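Long-range contact in cell division control protein 4 (Saccharomyces cerevisiae, PDB 3V7D), which recognises phosphorylated targets such as the CDK inhibitor SIC1 for an SCF ubiquitin ligase, combining an F-box with a WD40 propeller: residues Phe110-Val124 and Val450-Ser464. The protein carries 1 engineered substitution. Residues are numbered along the deposited sequence; the frame is centred on the assembly and turned at random.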
# COMPACT_ATOMS: atom_id res chain seq x y z
N PHE B 110 -17.25 14.73 -4.54
CA PHE B 110 -17.83 13.43 -4.27
C PHE B 110 -18.22 13.38 -2.80
O PHE B 110 -17.50 13.91 -1.95
CB PHE B 110 -16.85 12.30 -4.61
CG PHE B 110 -17.40 10.92 -4.34
CD1 PHE B 110 -17.30 10.34 -3.08
CD2 PHE B 110 -17.99 10.18 -5.36
CE1 PHE B 110 -17.79 9.08 -2.84
CE2 PHE B 110 -18.48 8.91 -5.12
CZ PHE B 110 -18.39 8.36 -3.86
N VAL B 111 -19.35 12.75 -2.50
CA VAL B 111 -19.75 12.52 -1.12
C VAL B 111 -20.14 11.06 -0.97
O VAL B 111 -20.97 10.56 -1.73
CB VAL B 111 -20.92 13.44 -0.69
CG1 VAL B 111 -21.32 13.15 0.75
CG2 VAL B 111 -20.54 14.91 -0.86
N PRO B 112 -19.53 10.36 -0.01
CA PRO B 112 -19.82 8.94 0.19
C PRO B 112 -21.21 8.74 0.78
O PRO B 112 -21.72 9.62 1.48
CB PRO B 112 -18.76 8.52 1.21
CG PRO B 112 -18.47 9.78 1.98
CD PRO B 112 -18.53 10.87 0.95
N GLN B 113 -21.81 7.59 0.49
CA GLN B 113 -23.04 7.20 1.18
C GLN B 113 -22.69 6.90 2.62
O GLN B 113 -21.64 6.31 2.91
CB GLN B 113 -23.65 5.97 0.53
CG GLN B 113 -24.41 6.23 -0.76
CD GLN B 113 -24.77 4.93 -1.46
OE1 GLN B 113 -25.92 4.50 -1.44
NE2 GLN B 113 -23.78 4.29 -2.06
N ARG B 114 -23.57 7.30 3.53
CA ARG B 114 -23.32 7.15 4.96
C ARG B 114 -24.36 6.27 5.63
O ARG B 114 -25.56 6.44 5.43
CB ARG B 114 -23.29 8.53 5.62
CG ARG B 114 -23.14 8.52 7.13
CD ARG B 114 -22.95 9.94 7.65
NE ARG B 114 -23.01 10.01 9.10
CZ ARG B 114 -23.01 11.14 9.80
NH1 ARG B 114 -22.94 12.31 9.17
NH2 ARG B 114 -23.08 11.11 11.12
N THR B 115 -23.89 5.31 6.42
CA THR B 115 -24.77 4.47 7.24
C THR B 115 -24.40 4.68 8.70
O THR B 115 -23.23 4.53 9.09
CB THR B 115 -24.60 2.98 6.89
OG1 THR B 115 -24.67 2.80 5.48
CG2 THR B 115 -25.68 2.15 7.57
N THR B 116 -25.39 5.02 9.52
CA THR B 116 -25.16 5.26 10.94
C THR B 116 -25.86 4.19 11.78
O THR B 116 -27.07 4.03 11.70
CB THR B 116 -25.66 6.66 11.36
OG1 THR B 116 -24.95 7.66 10.63
CG2 THR B 116 -25.44 6.88 12.86
N LEU B 117 -25.08 3.45 12.57
CA LEU B 117 -25.62 2.33 13.32
C LEU B 117 -25.37 2.48 14.82
O LEU B 117 -24.38 3.08 15.24
CB LEU B 117 -25.00 1.02 12.83
CG LEU B 117 -25.21 0.67 11.35
CD1 LEU B 117 -24.36 -0.53 10.97
CD2 LEU B 117 -26.68 0.40 11.07
N ARG B 118 -26.28 1.93 15.62
CA ARG B 118 -26.16 1.94 17.07
C ARG B 118 -24.81 1.39 17.50
O ARG B 118 -24.35 0.38 16.97
CB ARG B 118 -27.28 1.11 17.71
CG ARG B 118 -27.13 0.92 19.22
CD ARG B 118 -28.24 0.05 19.80
NE ARG B 118 -29.56 0.59 19.50
CZ ARG B 118 -30.21 1.47 20.26
NH1 ARG B 118 -29.65 1.93 21.37
NH2 ARG B 118 -31.41 1.90 19.90
N GLY B 119 -24.18 2.06 18.47
CA GLY B 119 -22.91 1.61 19.01
C GLY B 119 -23.08 0.83 20.30
O GLY B 119 -23.97 -0.01 20.40
N HIS B 120 -22.23 1.12 21.28
CA HIS B 120 -22.28 0.43 22.57
C HIS B 120 -23.14 1.17 23.59
O HIS B 120 -23.60 2.28 23.34
CB HIS B 120 -20.86 0.23 23.13
CG HIS B 120 -20.05 -0.78 22.38
ND1 HIS B 120 -19.65 -1.97 22.94
CD2 HIS B 120 -19.58 -0.78 21.11
CE1 HIS B 120 -18.96 -2.66 22.05
NE2 HIS B 120 -18.90 -1.97 20.93
N MET B 121 -23.33 0.55 24.75
CA MET B 121 -24.09 1.18 25.83
C MET B 121 -23.33 2.35 26.46
O MET B 121 -23.94 3.23 27.06
CB MET B 121 -24.47 0.15 26.90
CG MET B 121 -25.70 -0.67 26.54
SD MET B 121 -26.05 -1.99 27.71
CE MET B 121 -24.88 -3.24 27.19
N THR B 122 -22.01 2.35 26.31
CA THR B 122 -21.21 3.49 26.74
C THR B 122 -20.85 4.33 25.52
O THR B 122 -20.84 3.84 24.39
CB THR B 122 -19.92 3.05 27.47
OG1 THR B 122 -19.15 2.19 26.62
CG2 THR B 122 -20.26 2.32 28.75
N SER B 123 -20.55 5.61 25.74
CA SER B 123 -20.30 6.53 24.64
C SER B 123 -18.87 6.42 24.10
O SER B 123 -18.58 6.90 23.01
CB SER B 123 -20.59 7.97 25.06
OG SER B 123 -19.73 8.38 26.11
N VAL B 124 -18.00 5.77 24.86
CA VAL B 124 -16.61 5.61 24.45
C VAL B 124 -16.34 4.21 23.91
O VAL B 124 -16.61 3.22 24.57
CB VAL B 124 -15.63 5.89 25.61
CG1 VAL B 124 -14.20 5.73 25.15
CG2 VAL B 124 -15.86 7.28 26.19
N VAL B 450 -17.72 6.53 16.65
CA VAL B 450 -17.82 7.92 17.07
C VAL B 450 -18.71 8.10 18.28
O VAL B 450 -19.43 7.18 18.70
CB VAL B 450 -18.37 8.82 15.95
CG1 VAL B 450 -17.55 8.66 14.68
CG2 VAL B 450 -19.84 8.50 15.69
N GLU B 451 -18.66 9.30 18.84
CA GLU B 451 -19.56 9.71 19.91
C GLU B 451 -20.34 10.92 19.44
O GLU B 451 -19.77 11.84 18.82
CB GLU B 451 -18.78 10.05 21.18
CG GLU B 451 -19.66 10.64 22.29
CD GLU B 451 -18.87 11.14 23.48
OE1 GLU B 451 -17.94 10.44 23.92
OE2 GLU B 451 -19.18 12.25 23.96
N LYS B 452 -21.63 10.93 19.72
CA LYS B 452 -22.47 12.08 19.41
C LYS B 452 -23.56 12.23 20.46
O LYS B 452 -24.38 11.33 20.64
CB LYS B 452 -23.08 11.95 18.02
CG LYS B 452 -24.12 13.00 17.71
CD LYS B 452 -24.66 12.84 16.29
CE LYS B 452 -26.03 13.49 16.13
NZ LYS B 452 -26.03 14.93 16.50
N ASP B 453 -23.54 13.36 21.16
CA ASP B 453 -24.52 13.67 22.19
C ASP B 453 -24.64 12.58 23.25
O ASP B 453 -25.74 12.14 23.57
CB ASP B 453 -25.89 13.96 21.57
CG ASP B 453 -25.88 15.19 20.68
OD1 ASP B 453 -25.06 16.10 20.95
OD2 ASP B 453 -26.67 15.24 19.72
N GLY B 454 -23.50 12.14 23.78
CA GLY B 454 -23.49 11.20 24.89
C GLY B 454 -23.76 9.76 24.52
O GLY B 454 -24.03 8.94 25.39
N GLN B 455 -23.68 9.44 23.23
CA GLN B 455 -23.89 8.07 22.77
C GLN B 455 -22.85 7.66 21.73
O GLN B 455 -22.32 8.50 21.00
CB GLN B 455 -25.29 7.90 22.18
CG GLN B 455 -26.43 8.02 23.18
CD GLN B 455 -27.79 7.77 22.55
OE1 GLN B 455 -28.45 6.77 22.84
NE2 GLN B 455 -28.20 8.67 21.66
N SER B 456 -22.55 6.36 21.66
CA SER B 456 -21.62 5.87 20.65
C SER B 456 -22.36 5.36 19.43
O SER B 456 -23.44 4.77 19.54
CB SER B 456 -20.71 4.78 21.23
OG SER B 456 -21.45 3.64 21.62
N PHE B 457 -21.78 5.59 18.26
CA PHE B 457 -22.34 5.11 17.02
C PHE B 457 -21.23 4.55 16.16
O PHE B 457 -20.06 4.91 16.33
CB PHE B 457 -23.05 6.25 16.27
CG PHE B 457 -24.25 6.79 17.00
CD1 PHE B 457 -25.50 6.20 16.85
CD2 PHE B 457 -24.14 7.89 17.83
CE1 PHE B 457 -26.61 6.70 17.52
CE2 PHE B 457 -25.24 8.40 18.50
CZ PHE B 457 -26.49 7.80 18.34
N LEU B 458 -21.58 3.65 15.25
CA LEU B 458 -20.65 3.22 14.21
C LEU B 458 -21.04 3.88 12.91
O LEU B 458 -22.19 3.78 12.46
CB LEU B 458 -20.65 1.70 14.04
CG LEU B 458 -19.71 1.18 12.94
CD1 LEU B 458 -18.26 1.45 13.31
CD2 LEU B 458 -19.93 -0.29 12.66
N GLU B 459 -20.09 4.58 12.31
CA GLU B 459 -20.31 5.22 11.02
C GLU B 459 -19.65 4.41 9.92
O GLU B 459 -18.50 3.98 10.05
CB GLU B 459 -19.76 6.65 11.04
CG GLU B 459 -20.35 7.53 12.14
CD GLU B 459 -21.73 8.07 11.78
OE1 GLU B 459 -22.28 8.86 12.57
OE2 GLU B 459 -22.26 7.70 10.71
N ILE B 460 -20.38 4.19 8.83
CA ILE B 460 -19.83 3.50 7.67
C ILE B 460 -19.98 4.36 6.41
O ILE B 460 -21.09 4.71 6.02
CB ILE B 460 -20.50 2.14 7.44
CG1 ILE B 460 -20.39 1.27 8.69
CG2 ILE B 460 -19.87 1.43 6.25
CD1 ILE B 460 -21.14 -0.05 8.59
N LEU B 461 -18.85 4.69 5.80
CA LEU B 461 -18.83 5.52 4.60
C LEU B 461 -18.42 4.71 3.37
O LEU B 461 -17.43 3.97 3.38
CB LEU B 461 -17.89 6.71 4.79
CG LEU B 461 -18.28 7.57 6.00
CD1 LEU B 461 -17.21 8.60 6.31
CD2 LEU B 461 -19.62 8.24 5.75
N ASP B 462 -19.20 4.85 2.30
CA ASP B 462 -19.06 4.04 1.10
C ASP B 462 -18.58 4.92 -0.06
O ASP B 462 -19.30 5.81 -0.50
CB ASP B 462 -20.42 3.41 0.77
CG ASP B 462 -20.35 2.39 -0.36
OD1 ASP B 462 -19.31 2.30 -1.05
OD2 ASP B 462 -21.36 1.68 -0.55
N PHE B 463 -17.37 4.66 -0.56
CA PHE B 463 -16.79 5.47 -1.65
C PHE B 463 -16.89 4.80 -3.03
O PHE B 463 -16.21 5.22 -3.98
CB PHE B 463 -15.33 5.84 -1.34
CG PHE B 463 -15.18 6.90 -0.28
CD1 PHE B 463 -15.19 6.57 1.06
CD2 PHE B 463 -15.02 8.23 -0.64
CE1 PHE B 463 -15.04 7.55 2.04
CE2 PHE B 463 -14.87 9.22 0.34
CZ PHE B 463 -14.88 8.87 1.68
N SER B 464 -17.73 3.78 -3.15
CA SER B 464 -18.02 3.22 -4.47
C SER B 464 -19.21 3.94 -5.12
O SER B 464 -19.81 4.81 -4.50
CB SER B 464 -18.31 1.73 -4.38
OG SER B 464 -19.57 1.47 -3.79
OXT SER B 464 -19.62 3.68 -6.25
O HOH W 1 -21.58 5.59 -2.10
O HOH W 2 -22.85 3.71 3.87
O HOH W 3 -23.98 4.93 23.90
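Strand 113-118 pairs antiparallel with strand 455-462 as the outer strand of the last blade of the WD40 propeller, which, counting its sheets, has eight blades. Because a strand from the start of the propeller, 113-118, completes a blade whose other three strands (435-442, 445-452 and 455-462) come from its C-terminal end, this is the velcro closure of the ring. Paired backbone bonds join Gln113 to Asp462, Thr115 to Ile460 and Leu117 to Leu458; for the middle pair, Thr115 N to Ile460 O measures 2.9 Å.

Between these pairs, one face of the sheet carries a buried carboxylate. Arg114 is extended, with CG anti to its N (chi1 175°), and grips Glu459 side-on. Its NE bonds to Glu459 OE2 (2.9 Å) and its NH2 to Glu459 OE1 (2.8 Å). Both nitrogens come from above the carboxylate plane, which is turned 68° from the guanidinium. Thr116 OG1 donates to Glu459 OE2 (2.7 Å) from the opposite face, on the syn side. Asp432 provides a second salt bridge to Arg114.

At one end, Pro112 CB sits 3.8 Å from the centroid of the Phe463 ring, 7° off its normal, a CH-pi contact; Trp105 also stacks on this ring. At the other, Ser456 OG accepts from His120 N (2.7 Å) and donates to Thr122 O (2.8 Å), pinning the turn after the strand.

The closure therefore joins main-chain pairing to a Glu459 carboxylate met by three donors, which probably favours its ionised form.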